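Local structure of urea carboxylase (Thermus thermophilus, 3OEP) at residues His148-Ile159 / Leu171-Tyr179. The protein is of uncertain function, being a fused homologue of KipI and KipA with cyclophilin-like domains, and is only tentatively assigned hydrolase activity and ATP binding. Sequence-based numbering, arbitrary orientation.
Sequences HAVAVAGVQTGI and LGTSLVAVY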
loop_
_atom_site.group_PDB
_atom_site.type_symbol
_atom_site.label_atom_id
_atom_site.label_comp_id
_atom_site.label_asym_id
_atom_site.label_seq_id
_atom_site.Cartn_x
_atom_site.Cartn_y
_atom_site.Cartn_z
ATOM N N HIS A 148 19.246 -3.148 -0.703
ATOM C CA HIS A 148 20.115 -4.160 -0.081
ATOM C C HIS A 148 20.934 -3.651 1.101
ATOM O O HIS A 148 21.751 -4.396 1.654
ATOM C CB HIS A 148 21.010 -4.852 -1.112
ATOM C CG HIS A 148 20.288 -5.227 -2.366
ATOM N ND1 HIS A 148 19.159 -6.016 -2.363
ATOM C CD2 HIS A 148 20.503 -4.878 -3.655
ATOM C CE1 HIS A 148 18.726 -6.160 -3.602
ATOM N NE2 HIS A 148 19.527 -5.485 -4.407
ATOM N N ALA A 149 20.689 -2.413 1.518
ATOM C CA ALA A 149 21.349 -1.862 2.699
ATOM C C ALA A 149 20.947 -2.647 3.946
ATOM O O ALA A 149 19.772 -2.956 4.153
ATOM C CB ALA A 149 21.011 -0.376 2.866
ATOM N N VAL A 150 21.948 -2.995 4.746
ATOM C CA VAL A 150 21.770 -3.666 6.029
ATOM C C VAL A 150 21.993 -2.618 7.123
ATOM O O VAL A 150 23.024 -1.934 7.139
ATOM C CB VAL A 150 22.776 -4.819 6.189
ATOM C CG1 VAL A 150 22.734 -5.396 7.609
ATOM C CG2 VAL A 150 22.515 -5.915 5.139
ATOM N N ALA A 151 21.043 -2.510 8.050
ATOM C CA ALA A 151 20.991 -1.367 8.961
ATOM C C ALA A 151 20.553 -1.741 10.363
ATOM O O ALA A 151 19.915 -2.778 10.564
ATOM C CB ALA A 151 20.061 -0.295 8.392
ATOM N N VAL A 152 20.918 -0.905 11.335
ATOM C CA VAL A 152 20.513 -1.128 12.721
ATOM C C VAL A 152 19.904 0.121 13.352
ATOM O O VAL A 152 20.286 1.256 13.052
ATOM C CB VAL A 152 21.676 -1.629 13.616
ATOM C CG1 VAL A 152 22.199 -2.978 13.127
ATOM C CG2 VAL A 152 22.815 -0.597 13.687
ATOM N N ALA A 153 18.952 -0.111 14.242
ATOM C CA ALA A 153 18.405 0.940 15.082
ATOM C C ALA A 153 17.887 0.278 16.343
ATOM O O ALA A 153 17.005 -0.585 16.288
ATOM C CB ALA A 153 17.304 1.692 14.368
ATOM N N GLY A 154 18.460 0.674 17.473
ATOM C CA GLY A 154 18.150 0.068 18.759
ATOM C C GLY A 154 18.330 -1.439 18.724
ATOM O O GLY A 154 19.346 -1.942 18.251
ATOM N N VAL A 155 17.320 -2.160 19.210
ATOM C CA VAL A 155 17.364 -3.625 19.287
ATOM C C VAL A 155 17.109 -4.317 17.937
ATOM O O VAL A 155 17.160 -5.548 17.848
ATOM C CB VAL A 155 16.348 -4.137 20.349
ATOM C CG1 VAL A 155 14.924 -4.015 19.831
ATOM C CG2 VAL A 155 16.662 -5.573 20.778
ATOM N N GLN A 156 16.844 -3.538 16.889
ATOM C CA GLN A 156 16.462 -4.105 15.598
ATOM C C GLN A 156 17.515 -3.944 14.512
ATOM O O GLN A 156 18.276 -2.974 14.493
ATOM C CB GLN A 156 15.167 -3.469 15.108
ATOM C CG GLN A 156 13.993 -3.677 16.034
ATOM C CD GLN A 156 12.701 -3.255 15.387
ATOM O OE1 GLN A 156 11.984 -4.085 14.842
ATOM N NE2 GLN A 156 12.416 -1.957 15.401
ATOM N N THR A 157 17.545 -4.913 13.604
ATOM C CA THR A 157 18.313 -4.789 12.380
ATOM C C THR A 157 17.376 -5.115 11.220
ATOM O O THR A 157 16.357 -5.785 11.396
ATOM C CB THR A 157 19.597 -5.672 12.399
ATOM O OG1 THR A 157 20.402 -5.401 11.240
ATOM C CG2 THR A 157 19.262 -7.155 12.450
ATOM N N GLY A 158 17.696 -4.606 10.042
ATOM C CA GLY A 158 16.830 -4.788 8.892
ATOM C C GLY A 158 17.593 -4.744 7.590
ATOM O O GLY A 158 18.772 -4.370 7.556
ATOM N N ILE A 159 16.918 -5.157 6.521
ATOM C CA ILE A 159 17.497 -5.151 5.183
ATOM C C ILE A 159 16.524 -4.427 4.260
ATOM O O ILE A 159 15.389 -4.860 4.104
ATOM C CB ILE A 159 17.735 -6.572 4.644
ATOM C CG1 ILE A 159 18.561 -7.404 5.636
ATOM C CG2 ILE A 159 18.431 -6.496 3.275
ATOM C CD1 ILE A 159 18.599 -8.880 5.335
ATOM N N LEU A 171 25.120 -0.280 8.036
ATOM C CA LEU A 171 26.338 -1.024 8.348
ATOM C C LEU A 171 26.938 -1.755 7.147
ATOM O O LEU A 171 28.142 -2.006 7.114
ATOM C CB LEU A 171 26.061 -2.062 9.437
ATOM C CG LEU A 171 25.523 -1.562 10.767
ATOM C CD1 LEU A 171 25.585 -2.681 11.798
ATOM C CD2 LEU A 171 26.316 -0.334 11.231
ATOM N N GLY A 172 26.110 -2.118 6.178
ATOM C CA GLY A 172 26.608 -2.855 5.034
ATOM C C GLY A 172 25.588 -3.101 3.952
ATOM O O GLY A 172 24.537 -2.448 3.900
ATOM N N THR A 173 25.923 -4.054 3.087
ATOM C CA THR A 173 25.153 -4.374 1.898
ATOM C C THR A 173 24.907 -5.879 1.851
ATOM O O THR A 173 25.851 -6.661 1.895
ATOM C CB THR A 173 25.937 -3.986 0.634
ATOM O OG1 THR A 173 26.287 -2.597 0.688
ATOM C CG2 THR A 173 25.117 -4.265 -0.624
ATOM N N SER A 174 23.647 -6.285 1.746
ATOM C CA SER A 174 23.321 -7.700 1.600
ATOM C C SER A 174 23.738 -8.169 0.211
ATOM O O SER A 174 23.509 -7.471 -0.779
ATOM C CB SER A 174 21.826 -7.940 1.802
ATOM O OG SER A 174 21.485 -9.300 1.566
ATOM N N LEU A 175 24.352 -9.349 0.144
ATOM C CA LEU A 175 24.814 -9.898 -1.127
ATOM C C LEU A 175 23.779 -10.853 -1.736
ATOM O O LEU A 175 24.038 -11.500 -2.764
ATOM C CB LEU A 175 26.184 -10.554 -0.962
ATOM C CG LEU A 175 27.235 -9.605 -0.374
ATOM C CD1 LEU A 175 28.592 -10.295 -0.302
ATOM C CD2 LEU A 175 27.329 -8.304 -1.172
ATOM N N VAL A 176 22.615 -10.922 -1.090
ATOM C CA VAL A 176 21.437 -11.588 -1.642
ATOM C C VAL A 176 20.261 -10.612 -1.624
ATOM O O VAL A 176 20.128 -9.798 -0.703
ATOM C CB VAL A 176 21.067 -12.872 -0.862
ATOM C CG1 VAL A 176 22.147 -13.935 -1.037
ATOM C CG2 VAL A 176 20.840 -12.572 0.619
ATOM N N ALA A 177 19.419 -10.681 -2.652
ATOM C CA ALA A 177 18.226 -9.847 -2.729
ATOM C C ALA A 177 17.122 -10.515 -1.917
ATOM O O ALA A 177 16.714 -11.643 -2.212
ATOM C CB ALA A 177 17.790 -9.661 -4.192
ATOM N N VAL A 178 16.645 -9.836 -0.881
ATOM C CA VAL A 178 15.595 -10.411 -0.034
ATOM C C VAL A 178 14.228 -10.399 -0.741
ATOM O O VAL A 178 13.337 -11.175 -0.393
ATOM C CB VAL A 178 15.538 -9.733 1.358
ATOM C CG1 VAL A 178 16.882 -9.903 2.082
ATOM C CG2 VAL A 178 15.165 -8.257 1.250
ATOM N N TYR A 179 14.090 -9.557 -1.767
ATOM C CA TYR A 179 12.841 -9.425 -2.511
ATOM C C TYR A 179 13.103 -9.337 -4.010
ATOM O O TYR A 179 13.874 -8.494 -4.458
ATOM C CB TYR A 179 12.091 -8.182 -2.035
ATOM C CG TYR A 179 10.881 -7.834 -2.873
ATOM C CD1 TYR A 179 9.800 -8.703 -2.958
ATOM C CD2 TYR A 179 10.817 -6.638 -3.575
ATOM C CE1 TYR A 179 8.688 -8.395 -3.737
ATOM C CE2 TYR A 179 9.708 -6.314 -4.345
ATOM C CZ TYR A 179 8.647 -7.197 -4.421
ATOM O OH TYR A 179 7.542 -6.882 -5.181
HETATM O O HOH W 1 18.167 -7.499 -0.177
#
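The imidazole of His148 is approached obliquely by Ala177, whose methyl CB lies 3.7 Å from His148 CE1, while a water sits in the ring plane at the edge, 2.8 Å from ND1. That water also donates to Val176 O and accepts from Val178 N, so a histidine, polar at both ring nitrogens, can join the sheet to residues 176-178 beyond strand 171-174; NE2 is bonded to Pro206 O. With CG anti to the carbonyl carbon and beside the backbone N (chi1 -44°), the ring is set alongside Ala177 and the water. Ser174 OG donates to Val176 O (2.7 Å) in the carbonyl plane, on a lone pair; serine is short enough to reach the carbonyl two residues on as the chain leaves the strand.

Strands 149-153 and 171-174 are antiparallel neighbours in the mixed sheet of the cyclophilin-like carboxyltransferase C and D region. Ser174 N to His148 O (2.7 Å, 174°) and Val150 N to Gly172 O are nearly straight at hydrogen. Leu171 and Gly172 both stand opposite Val150, a classic beta bulge, and Val150 O accordingly accepts from Leu171 N (2.8 Å) and, at longer range, Gly172 N.

Val152 and Leu171 cross at about a right angle, Val152 CG1 lying 3.6 Å from Leu171 CD1, beside His107 of helix 100-108. Beta-branched side chains pack broadly here: Val150 CG2 lies by Ser174 N and CB, and Ile159 CD1 meets Val178 CG1 at 3.8 Å.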